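Side-chain contacts in 2-oxoglutarate (2OG) and Fe(II)-dependent oxygenase superfamily protein (Arabidopsis thaliana, PDB 6KWA), which probably catalyses the irreversible, 2-oxoglutarate-dependent oxidation of the plant hormone indole-3-acetic acid to inactive 2-oxoindole-3-acetic acid, keeping auxin levels in balance: residues Y154-K157 and P158-G162; A42-K45 and K46-D50; A189-N192 and S193-T196; V95-F98 and C99-E103; N62-V65 and L66-S69. All coordinates share one frame; numbering follows the deposited sequence.

Contact 1: Y154-K157 and P158-G162; sequences YHFK and PETVG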
loop_
_atom_site.group_PDB
_atom_site.type_symbol
_atom_site.label_atom_id
_atom_site.label_comp_id
_atom_site.label_asym_id
_atom_site.label_seq_id
_atom_site.Cartn_x
_atom_site.Cartn_y
_atom_site.Cartn_z
ATOM N N TYR A 154 10.796 9.788 4.671
ATOM C CA TYR A 154 10.527 11.177 4.274
ATOM C C TYR A 154 11.356 12.100 5.137
ATOM O O TYR A 154 11.335 11.969 6.371
ATOM C CB TYR A 154 9.030 11.545 4.403
ATOM C CG TYR A 154 8.199 10.686 3.538
ATOM C CD1 TYR A 154 7.932 11.067 2.236
ATOM C CD2 TYR A 154 7.739 9.453 3.989
ATOM C CE1 TYR A 154 7.212 10.259 1.412
ATOM C CE2 TYR A 154 7.021 8.628 3.166
ATOM C CZ TYR A 154 6.759 9.036 1.893
ATOM O OH TYR A 154 6.038 8.183 1.119
ATOM N N HIS A 155 12.067 13.019 4.505
ATOM C CA HIS A 155 12.778 13.992 5.267
ATOM C C HIS A 155 12.254 15.419 5.057
ATOM O O HIS A 155 12.484 16.030 4.007
ATOM C CB HIS A 155 14.245 13.953 4.894
ATOM C CG HIS A 155 15.073 14.917 5.699
ATOM N ND1 HIS A 155 16.243 15.466 5.214
ATOM C CD2 HIS A 155 14.876 15.445 6.934
ATOM C CE1 HIS A 155 16.740 16.269 6.145
ATOM N NE2 HIS A 155 15.940 16.270 7.199
ATOM N N PHE A 156 11.504 15.946 6.014
ATOM C CA PHE A 156 10.951 17.305 5.904
ATOM C C PHE A 156 11.777 18.282 6.743
ATOM O O PHE A 156 11.994 18.062 7.931
ATOM C CB PHE A 156 9.465 17.298 6.331
ATOM C CG PHE A 156 8.608 16.410 5.463
ATOM C CD1 PHE A 156 8.762 16.422 4.083
ATOM C CD2 PHE A 156 7.716 15.512 6.020
ATOM C CE1 PHE A 156 8.009 15.607 3.288
ATOM C CE2 PHE A 156 6.964 14.688 5.221
ATOM C CZ PHE A 156 7.115 14.740 3.849
ATOM N N LYS A 157 12.253 19.341 6.094
ATOM C CA LYS A 157 13.044 20.398 6.729
ATOM C C LYS A 157 12.182 21.635 6.973
ATOM O O LYS A 157 11.097 21.704 6.416
ATOM C CB LYS A 157 14.239 20.762 5.846
ATOM C CG LYS A 157 15.587 20.522 6.560
ATOM C CD LYS A 157 16.642 19.746 5.726
ATOM C CE LYS A 157 17.706 19.278 6.656
ATOM N NZ LYS A 157 18.869 18.749 5.822
ATOM N N PRO A 158 12.649 22.612 7.793
ATOM C CA PRO A 158 11.746 23.695 8.231
ATOM C C PRO A 158 11.133 24.507 7.093
ATOM O O PRO A 158 10.076 25.105 7.283
ATOM C CB PRO A 158 12.654 24.574 9.088
ATOM C CG PRO A 158 13.587 23.605 9.699
ATOM C CD PRO A 158 13.869 22.585 8.625
ATOM N N GLU A 159 11.770 24.503 5.926
ATOM C CA GLU A 159 11.237 25.227 4.783
ATOM C C GLU A 159 10.063 24.482 4.149
ATOM O O GLU A 159 9.241 25.085 3.454
ATOM C CB GLU A 159 12.333 25.464 3.735
ATOM C CG GLU A 159 11.874 26.274 2.502
ATOM C CD GLU A 159 11.470 27.720 2.821
ATOM O OE1 GLU A 159 11.771 28.206 3.933
ATOM O OE2 GLU A 159 10.840 28.372 1.957
ATOM N N THR A 160 9.976 23.177 4.397
ATOM C CA THR A 160 8.930 22.358 3.786
ATOM C C THR A 160 7.597 22.484 4.521
ATOM O O THR A 160 6.538 22.217 3.949
ATOM C CB THR A 160 9.327 20.857 3.755
ATOM O OG1 THR A 160 10.687 20.727 3.322
ATOM C CG2 THR A 160 8.418 20.073 2.811
ATOM N N VAL A 161 7.657 22.898 5.786
ATOM C CA VAL A 161 6.458 22.976 6.619
ATOM C C VAL A 161 5.400 23.856 5.980
ATOM O O VAL A 161 5.669 24.988 5.588
ATOM C CB VAL A 161 6.772 23.488 8.040
ATOM C CG1 VAL A 161 5.506 23.522 8.879
ATOM C CG2 VAL A 161 7.809 22.590 8.701
ATOM N N GLY A 162 4.193 23.309 5.871
ATOM C CA GLY A 162 3.070 24.020 5.287
ATOM C C GLY A 162 2.862 23.732 3.809
ATOM O O GLY A 162 1.891 24.203 3.222
#

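Contact 2: A42-K45 and K46-D50; sequences AEMK and KTVID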
loop_
_atom_site.group_PDB
_atom_site.type_symbol
_atom_site.label_atom_id
_atom_site.label_comp_id
_atom_site.label_asym_id
_atom_site.label_seq_id
_atom_site.Cartn_x
_atom_site.Cartn_y
_atom_site.Cartn_z
ATOM N N ALA A 42 5.854 -3.231 14.744
ATOM C CA ALA A 42 6.792 -2.300 15.370
ATOM C C ALA A 42 8.206 -2.725 15.050
ATOM O O ALA A 42 9.072 -1.891 14.779
ATOM C CB ALA A 42 6.566 -2.214 16.863
ATOM N N GLU A 43 8.434 -4.031 15.029
ATOM C CA GLU A 43 9.757 -4.557 14.709
ATOM C C GLU A 43 10.102 -4.251 13.253
ATOM O O GLU A 43 11.284 -4.055 12.891
ATOM C CB GLU A 43 9.830 -6.075 14.987
ATOM C CG GLU A 43 10.054 -6.329 16.475
ATOM C CD GLU A 43 9.672 -7.711 16.925
ATOM O OE1 GLU A 43 9.358 -8.575 16.075
ATOM O OE2 GLU A 43 9.627 -7.918 18.153
ATOM N N MET A 44 9.086 -4.258 12.398
ATOM C CA MET A 44 9.325 -3.927 11.002
ATOM C C MET A 44 9.733 -2.465 10.880
ATOM O O MET A 44 10.684 -2.145 10.164
ATOM C CB MET A 44 8.100 -4.233 10.134
ATOM C CG MET A 44 8.348 -3.992 8.642
ATOM S SD MET A 44 9.487 -5.162 7.898
ATOM C CE MET A 44 10.633 -4.081 7.064
ATOM N N LYS A 45 9.063 -1.581 11.604
ATOM C CA LYS A 45 9.403 -0.167 11.504
ATOM C C LYS A 45 10.830 0.125 12.030
ATOM O O LYS A 45 11.542 0.969 11.474
ATOM C CB LYS A 45 8.384 0.688 12.248
ATOM C CG LYS A 45 8.601 2.164 12.023
ATOM C CD LYS A 45 7.743 3.024 12.928
ATOM C CE LYS A 45 8.062 4.499 12.737
ATOM N NZ LYS A 45 7.448 5.321 13.823
ATOM N N LYS A 46 11.257 -0.574 13.081
ATOM C CA LYS A 46 12.603 -0.380 13.596
ATOM C C LYS A 46 13.619 -0.882 12.569
ATOM O O LYS A 46 14.650 -0.250 12.340
ATOM C CB LYS A 46 12.802 -1.136 14.912
ATOM C CG LYS A 46 11.948 -0.687 16.093
ATOM C CD LYS A 46 12.348 -1.525 17.327
ATOM C CE LYS A 46 11.644 -1.078 18.597
ATOM N NZ LYS A 46 10.217 -1.527 18.526
ATOM N N THR A 47 13.328 -2.031 11.963
ATOM C CA THR A 47 14.200 -2.587 10.921
ATOM C C THR A 47 14.341 -1.557 9.792
ATOM O O THR A 47 15.427 -1.362 9.272
ATOM C CB THR A 47 13.653 -3.914 10.373
ATOM O OG1 THR A 47 13.592 -4.869 11.428
ATOM C CG2 THR A 47 14.513 -4.492 9.250
ATOM N N VAL A 48 13.228 -0.910 9.435
ATOM C CA VAL A 48 13.191 0.078 8.361
ATOM C C VAL A 48 14.072 1.293 8.646
ATOM O O VAL A 48 14.814 1.760 7.783
ATOM C CB VAL A 48 11.752 0.587 8.105
ATOM C CG1 VAL A 48 11.781 1.903 7.311
ATOM C CG2 VAL A 48 10.910 -0.487 7.377
ATOM N N ILE A 49 13.939 1.830 9.849
ATOM C CA ILE A 49 14.784 2.920 10.268
ATOM C C ILE A 49 16.240 2.470 10.165
ATOM O O ILE A 49 17.100 3.210 9.689
ATOM C CB ILE A 49 14.431 3.377 11.682
ATOM C CG1 ILE A 49 13.019 3.964 11.684
ATOM C CG2 ILE A 49 15.427 4.393 12.180
ATOM C CD1 ILE A 49 12.473 4.302 13.082
ATOM N N ASP A 50 16.510 1.240 10.579
ATOM C CA ASP A 50 17.864 0.730 10.527
ATOM C C ASP A 50 18.361 0.459 9.094
ATOM O O ASP A 50 19.525 0.728 8.777
ATOM C CB ASP A 50 17.993 -0.551 11.343
ATOM C CG ASP A 50 19.441 -0.853 11.695
ATOM O OD1 ASP A 50 20.054 0.016 12.352
ATOM O OD2 ASP A 50 19.984 -1.908 11.293
#

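Contact 3: A189-N192 and S193-T196; sequences AMDN and SSGT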
loop_
_atom_site.group_PDB
_atom_site.type_symbol
_atom_site.label_atom_id
_atom_site.label_comp_id
_atom_site.label_asym_id
_atom_site.label_seq_id
_atom_site.Cartn_x
_atom_site.Cartn_y
_atom_site.Cartn_z
ATOM N N ALA A 189 -6.218 12.770 0.936
ATOM C CA ALA A 189 -6.828 12.185 -0.249
ATOM C C ALA A 189 -7.929 13.064 -0.787
ATOM O O ALA A 189 -8.638 13.725 -0.024
ATOM C CB ALA A 189 -7.381 10.810 0.049
ATOM N N MET A 190 -8.095 13.038 -2.101
ATOM C CA MET A 190 -9.126 13.830 -2.730
ATOM C C MET A 190 -10.461 13.107 -2.741
ATOM O O MET A 190 -10.535 11.939 -3.119
ATOM C CB MET A 190 -8.735 14.182 -4.164
ATOM C CG MET A 190 -9.689 15.172 -4.810
ATOM S SD MET A 190 -9.190 15.600 -6.486
ATOM C CE MET A 190 -7.706 16.522 -6.112
ATOM N N ASP A 191 -11.491 13.797 -2.267
ATOM C CA ASP A 191 -12.887 13.442 -2.503
ATOM C C ASP A 191 -13.227 13.798 -3.949
ATOM O O ASP A 191 -13.191 14.968 -4.324
ATOM C CB ASP A 191 -13.800 14.190 -1.525
ATOM C CG ASP A 191 -15.285 13.820 -1.661
ATOM O OD1 ASP A 191 -15.725 13.291 -2.708
ATOM O OD2 ASP A 191 -16.027 14.067 -0.685
ATOM N N ASN A 192 -13.530 12.801 -4.770
ATOM C CA ASN A 192 -13.851 13.057 -6.175
ATOM C C ASN A 192 -15.192 13.788 -6.432
ATOM O O ASN A 192 -15.465 14.179 -7.566
ATOM C CB ASN A 192 -13.837 11.747 -6.962
ATOM C CG ASN A 192 -12.442 11.298 -7.317
ATOM O OD1 ASN A 192 -11.500 12.095 -7.326
ATOM N ND2 ASN A 192 -12.297 10.018 -7.623
ATOM N N SER A 193 -16.020 13.985 -5.405
ATOM C CA SER A 193 -17.319 14.619 -5.621
ATOM C C SER A 193 -17.320 16.086 -5.257
ATOM O O SER A 193 -18.354 16.746 -5.336
ATOM C CB SER A 193 -18.406 13.953 -4.788
ATOM O OG SER A 193 -18.274 12.551 -4.782
ATOM N N SER A 194 -16.173 16.597 -4.841
ATOM C CA SER A 194 -16.088 17.989 -4.452
ATOM C C SER A 194 -14.725 18.549 -4.776
ATOM O O SER A 194 -14.545 19.756 -4.935
ATOM C CB SER A 194 -16.368 18.117 -2.965
ATOM O OG SER A 194 -15.338 17.461 -2.262
ATOM N N GLY A 195 -13.755 17.654 -4.884
ATOM C CA GLY A 195 -12.381 18.072 -5.047
ATOM C C GLY A 195 -11.769 18.456 -3.708
ATOM O O GLY A 195 -10.566 18.703 -3.641
ATOM N N THR A 196 -12.566 18.497 -2.640
ATOM C CA THR A 196 -11.997 18.794 -1.322
ATOM C C THR A 196 -11.150 17.620 -0.815
ATOM O O THR A 196 -11.352 16.462 -1.212
ATOM C CB THR A 196 -13.072 19.130 -0.253
ATOM O OG1 THR A 196 -12.425 19.657 0.912
ATOM C CG2 THR A 196 -13.848 17.904 0.176
#

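Contact 4: V95-F98 and C99-E103; sequences VNTF and CDQLE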
loop_
_atom_site.group_PDB
_atom_site.type_symbol
_atom_site.label_atom_id
_atom_site.label_comp_id
_atom_site.label_asym_id
_atom_site.label_seq_id
_atom_site.Cartn_x
_atom_site.Cartn_y
_atom_site.Cartn_z
ATOM N N VAL A 95 12.387 -11.953 -1.041
ATOM C CA VAL A 95 12.560 -11.351 0.264
ATOM C C VAL A 95 14.000 -11.588 0.769
ATOM O O VAL A 95 14.642 -10.673 1.282
ATOM C CB VAL A 95 11.516 -11.892 1.250
ATOM C CG1 VAL A 95 11.653 -11.209 2.598
ATOM C CG2 VAL A 95 10.128 -11.661 0.683
ATOM N N ASN A 96 14.523 -12.800 0.595
ATOM C CA ASN A 96 15.901 -13.064 1.022
ATOM C C ASN A 96 16.956 -12.340 0.183
ATOM O O ASN A 96 17.979 -11.891 0.698
ATOM C CB ASN A 96 16.189 -14.562 1.013
ATOM C CG ASN A 96 15.710 -15.227 2.259
ATOM O OD1 ASN A 96 15.933 -14.719 3.363
ATOM N ND2 ASN A 96 15.041 -16.365 2.112
ATOM N N THR A 97 16.703 -12.232 -1.107
ATOM C CA THR A 97 17.590 -11.494 -1.980
ATOM C C THR A 97 17.752 -10.058 -1.512
ATOM O O THR A 97 18.865 -9.534 -1.454
ATOM C CB THR A 97 17.055 -11.515 -3.393
ATOM O OG1 THR A 97 17.045 -12.873 -3.843
ATOM C CG2 THR A 97 17.905 -10.625 -4.324
ATOM N N PHE A 98 16.621 -9.436 -1.189
ATOM C CA PHE A 98 16.579 -8.104 -0.639
ATOM C C PHE A 98 17.389 -8.044 0.668
ATOM O O PHE A 98 18.180 -7.133 0.882
ATOM C CB PHE A 98 15.125 -7.702 -0.420
ATOM C CG PHE A 98 14.943 -6.349 0.188
ATOM C CD1 PHE A 98 14.948 -5.212 -0.609
ATOM C CD2 PHE A 98 14.727 -6.208 1.550
ATOM C CE1 PHE A 98 14.770 -3.952 -0.047
ATOM C CE2 PHE A 98 14.547 -4.948 2.113
ATOM C CZ PHE A 98 14.566 -3.825 1.310
ATOM N N CYS A 99 17.201 -9.026 1.537
ATOM C CA CYS A 99 17.935 -9.059 2.798
ATOM C C CYS A 99 19.450 -9.263 2.587
ATOM O O CYS A 99 20.271 -8.677 3.302
ATOM C CB CYS A 99 17.357 -10.131 3.709
ATOM S SG CYS A 99 15.739 -9.667 4.366
ATOM N N ASP A 100 19.809 -10.075 1.598
ATOM C CA ASP A 100 21.208 -10.220 1.207
ATOM C C ASP A 100 21.775 -8.865 0.815
ATOM O O ASP A 100 22.797 -8.453 1.369
ATOM C CB ASP A 100 21.363 -11.226 0.063
ATOM C CG ASP A 100 20.923 -12.638 0.464
ATOM O OD1 ASP A 100 20.769 -12.891 1.685
ATOM O OD2 ASP A 100 20.752 -13.499 -0.431
ATOM N N GLN A 101 21.090 -8.170 -0.108
ATOM C CA GLN A 101 21.509 -6.861 -0.631
ATOM C C GLN A 101 21.725 -5.810 0.468
ATOM O O GLN A 101 22.647 -5.000 0.387
ATOM C CB GLN A 101 20.489 -6.313 -1.661
ATOM C CG GLN A 101 20.422 -7.075 -3.002
ATOM C CD GLN A 101 19.292 -6.607 -3.930
ATOM O OE1 GLN A 101 18.378 -5.896 -3.523
ATOM N NE2 GLN A 101 19.351 -7.024 -5.181
ATOM N N LEU A 102 20.861 -5.800 1.478
ATOM C CA LEU A 102 20.911 -4.746 2.491
ATOM C C LEU A 102 21.663 -5.167 3.741
ATOM O O LEU A 102 21.700 -4.415 4.737
ATOM C CB LEU A 102 19.500 -4.317 2.874
ATOM C CG LEU A 102 18.846 -3.221 2.052
ATOM C CD1 LEU A 102 19.651 -1.936 2.074
ATOM C CD2 LEU A 102 18.645 -3.708 0.647
ATOM N N GLU A 103 22.249 -6.365 3.679
ATOM C CA GLU A 103 23.000 -6.938 4.792
ATOM C C GLU A 103 22.132 -6.901 6.022
ATOM O O GLU A 103 22.507 -6.360 7.071
ATOM C CB GLU A 103 24.303 -6.193 5.035
ATOM C CG GLU A 103 25.165 -6.189 3.796
ATOM C CD GLU A 103 26.399 -5.317 3.933
ATOM O OE1 GLU A 103 26.501 -4.559 4.932
ATOM O OE2 GLU A 103 27.248 -5.380 3.013
#

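Contact 5: N62-V65 and L66-S69; sequences NTDV and LLGS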
loop_
_atom_site.group_PDB
_atom_site.type_symbol
_atom_site.label_atom_id
_atom_site.label_comp_id
_atom_site.label_asym_id
_atom_site.label_seq_id
_atom_site.Cartn_x
_atom_site.Cartn_y
_atom_site.Cartn_z
ATOM N N ASN A 62 20.334 -2.368 -3.792
ATOM C CA ASN A 62 18.909 -2.692 -3.935
ATOM C C ASN A 62 18.478 -2.325 -5.348
ATOM O O ASN A 62 17.972 -1.243 -5.607
ATOM C CB ASN A 62 18.071 -1.956 -2.874
ATOM C CG ASN A 62 16.560 -2.241 -2.977
ATOM O OD1 ASN A 62 15.752 -1.319 -2.881
ATOM N ND2 ASN A 62 16.181 -3.509 -3.148
ATOM N N THR A 63 18.663 -3.266 -6.264
ATOM C CA THR A 63 18.505 -2.972 -7.674
ATOM C C THR A 63 17.076 -3.229 -8.129
ATOM O O THR A 63 16.360 -4.031 -7.544
ATOM C CB THR A 63 19.480 -3.816 -8.523
ATOM O OG1 THR A 63 19.245 -3.558 -9.910
ATOM C CG2 THR A 63 19.261 -5.270 -8.278
ATOM N N ASP A 64 16.665 -2.524 -9.169
ATOM C CA ASP A 64 15.342 -2.697 -9.741
ATOM C C ASP A 64 15.154 -4.114 -10.283
ATOM O O ASP A 64 16.127 -4.789 -10.662
ATOM C CB ASP A 64 15.109 -1.671 -10.846
ATOM C CG ASP A 64 14.798 -0.303 -10.292
ATOM O OD1 ASP A 64 14.875 -0.139 -9.054
ATOM O OD2 ASP A 64 14.485 0.612 -11.074
ATOM N N VAL A 65 13.904 -4.577 -10.255
ATOM C CA VAL A 65 13.500 -5.801 -10.948
ATOM C C VAL A 65 12.392 -5.371 -11.907
ATOM O O VAL A 65 12.518 -5.532 -13.114
ATOM C CB VAL A 65 13.053 -6.900 -9.971
ATOM C CG1 VAL A 65 12.598 -8.159 -10.730
ATOM C CG2 VAL A 65 14.219 -7.262 -9.037
ATOM N N LEU A 66 11.306 -4.822 -11.369
ATOM C CA LEU A 66 10.444 -3.929 -12.150
ATOM C C LEU A 66 11.053 -2.562 -12.039
ATOM O O LEU A 66 11.803 -2.307 -11.091
ATOM C CB LEU A 66 8.999 -3.903 -11.657
ATOM C CG LEU A 66 7.963 -4.599 -12.540
ATOM C CD1 LEU A 66 8.313 -6.065 -12.766
ATOM C CD2 LEU A 66 6.558 -4.428 -11.961
ATOM N N LEU A 67 10.786 -1.690 -13.007
ATOM C CA LEU A 67 11.366 -0.356 -12.941
ATOM C C LEU A 67 10.824 0.377 -11.724
ATOM O O LEU A 67 9.612 0.448 -11.531
ATOM C CB LEU A 67 11.095 0.447 -14.211
ATOM C CG LEU A 67 12.014 1.669 -14.241
ATOM C CD1 LEU A 67 13.462 1.180 -14.158
ATOM C CD2 LEU A 67 11.812 2.509 -15.482
ATOM N N GLY A 68 11.722 0.952 -10.927
ATOM C CA GLY A 68 11.335 1.665 -9.723
ATOM C C GLY A 68 11.117 0.801 -8.489
ATOM O O GLY A 68 10.776 1.322 -7.431
ATOM N N SER A 69 11.316 -0.510 -8.594
ATOM C CA SER A 69 11.033 -1.366 -7.451
ATOM C C SER A 69 12.151 -1.340 -6.430
ATOM O O SER A 69 11.952 -1.748 -5.296
ATOM C CB SER A 69 10.784 -2.813 -7.876
ATOM O OG SER A 69 11.980 -3.562 -7.985
#

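Contact 1: Y154-K157 and P158-G162
Two first torsions settle how Thr160 meets Phe156 and Lys157. At Thr160 (chi1 -44°) OG1 stands beside its own backbone N and CG2 lies opposite that N, so the hydroxyl faces back to the carbonyl of Lys157 while the methyl reaches the Phe156 ring. Phe156 sets CG opposite its carbonyl carbon (chi1 -61°), and ring atom CD1 comes within 3.9 Å of Thr160 CG2, the two side chains crossing at about a right angle and the methyl approaching the ring obliquely. Lys157 O is the polar focus of a type I beta turn from Lys157 to Thr160. Thr160 N donates to Lys157 O at 2.7 Å, with an angle of 153° at the hydrogen, and comes from well above the carbonyl plane; Thr160 OG1 adds a weak bond to the same Lys157 O at 3.3 Å. This turn follows strand 147-155 of the double-stranded beta-helix, before the chain enters strand 164-169, and residues 158-160 keep helical backbone angles as they round it. Phe156 also lies against Cys232 and comes close to Arg238, a 2-oxoglutarate-binding residue; Tyr154, two residues earlier, is another residue that binds 2-oxoglutarate, absent from this model, and packs on Arg238 and Ser240. The peptide bond sets Pro158 CD beside Lys157 CB, at 3.3 Å, and the Pro158 ring touches Ala235.

Contact 2: A42-K45 and K46-D50
Glu43 O is gripped twice by Thr47: the backbone N of Thr47 donates to Glu43 O at 3.0 Å, and the hydroxyl Thr47 OG1 donates to Glu43 O at 2.9 Å, the two reaching the oxygen from opposite faces of its carbonyl plane. This is the familiar i to i-4 use of a threonine hydroxyl within an alpha helix, here helix 38-51. It works because OG1 stands beside its own backbone N (chi1 -61°) and so points back along the helix. Regular backbone bonds flank it, from Lys46 N to Ala42 O and from Ile49 N to Lys45 O. One side of the helix is apolar and buried. Met44 and Val48 sit there one turn apart, packing on Ile241 of strand 237-245, with Met44 also on Phe149 and Val48 on Ile151 of strand 147-155. Thr47 lies against helix 106-133, so the helix is wedged between that helix and the sheet. Lys45 runs fully extended to salt bridges from NZ to Asp181 and Glu182. Lys46 CG lies 3.4 Å from Ala42 O. Met44 bends at chi2 (69°), turning its end forward along the helix, toward the next turn, and Met44 CE meets Val48 CG2 at 3.6 Å.

Contact 3: A189-N192 and S193-T196
From Ala189, near the end of strand 187-190, the chain passes to Met190, and Met190 CG lies 3.8 Å from Gly195 O across the turn. Asp191 does most of the work, through both backbone and side chain. Asp191 N donates to Thr196 O at 2.9 Å, close to the line of the C=O bond, and Asp191 O accepts from Gly195 N at 2.8 Å, with a weaker bond from Ser194 N. With CG opposite the backbone N (chi1 -177°), the Asp191 carboxylate bends over the start of the turn: Asp191 OD1 takes the N-H of Ser193 at 2.8 Å and 165°, an Asx turn, the donor lying above the carboxylate plane. A weak bond from Ser193 OG also reaches that oxygen, and Arg25 makes a salt bridge to it, which probably favours the charged form. Asn192 turns its CB outward, and its OD1 makes a weak bond to Lys227. Gly195 completes the reversal with a positive phi of 81°, which suits glycine. The whole is a beta hairpin loop joining strand 187-190 to strand 197-200 at the edge of the four-stranded antiparallel sheet. Ala189 packs on Phe198 and Ile200 of strand 197-200, Met190 on Phe197, and the backbone of Met190 bonds to Lys227, just ahead of strand 228-231.

Contact 4: V95-F98 and C99-E103
Phe98 and Leu102, one turn apart, meet at the C-terminal end of helix 92-101, which closes in a Schellman motif: Glu103 takes a positive phi (53°) and its N bonds back to Asp100 O. Among the apolar contacts, the methyl Leu102 CD2 lies over one face of the Phe98 ring, a CH-pi contact 4.1 Å from the ring centroid, offset toward the rim and only 17° off the ring normal. The Phe98 ring reaches this place because CG is opposite the backbone N (chi1 178°). Leu86 of strand 81-87 packs on Phe98, and Leu84 on Leu102. On another side Cys99 and Val95 lean on Met112 of helix 106-133. The backbone bonds are helical: Asp100 N to Asn96 O is short at 2.7 Å, and the last, Leu102 N to Phe98 O, is 3.1 Å and more bent. Among the polar side chains, Asn96 OD1 and Asp100 OD1 both hold Arg109, the latter in a salt bridge, and Thr97 OG1 bonds back to His93 O. The chain of Gln101 passes Thr97: Gln101 CG rests 3.3 Å from Thr97 O, and Gln101 NE2 stands 4.0 Å from Thr97 CG2.

Contact 5: N62-V65 and L66-S69
From its CB outward, Asp64 is in touch with the turn that follows it. Asp64 CB lies 3.4 Å from Leu66 O. Set beside the backbone N at chi1 -77°, Asp64 CG is 3.4 Å from Gly68 N and carries the carboxylate toward the N-H groups of the turn. Asp64 OD2 then accepts the bond proper, from Gly68 N at 2.8 Å and 162°, with the donor standing high above the carboxylate plane. The methyl Leu67 CD1 also comes up to Asp64 OD2, at 3.3 Å. OD1 looks further along the chain and takes a bond from Gly70 N, just past the turn. Residues 66-69 form a type II beta turn, with Ser69 N bonded to Leu66 O at 3.1 Å and Gly68 in the third position at a phi of 84°, where glycine is usual. Arg72 makes a salt bridge to OD2, so this oxygen has both a backbone N-H and a guanidinium group as partners; together they probably favour the ionised acid. A second tie runs the other way: Val65 N donates to Ser69 OG at 3.1 Å, clasping the far end of the turn to its approach. Val65, Leu66 and Ser69 all touch Tyr87 on strand 81-87, and Asn62, at the start of the loop, bonds to Gly85 there.

Contacts 4 and 5 meet directly, their centres 13 Å apart: Asn62 ND2 of contact 5 makes a probable hydrogen bond to Gln101 OE1 of contact 4, 3.3 Å away, and Asn62 CB rests on Leu102 CD2 at 4.0 Å. Contact 2 lies on the same side of the chain's centre as contact 4, about 15 Å between centres, and both pack on Met112 of helix 106-133. Contacts 1 and 3 are loops of the oxygenase region, 25 Å apart at their centres. The side chain of Phe156 in contact 1 is about 13 Å from the magnesium ion held by His169, Asp171 and His228, and that of Ala189 in contact 3 about 10 Å.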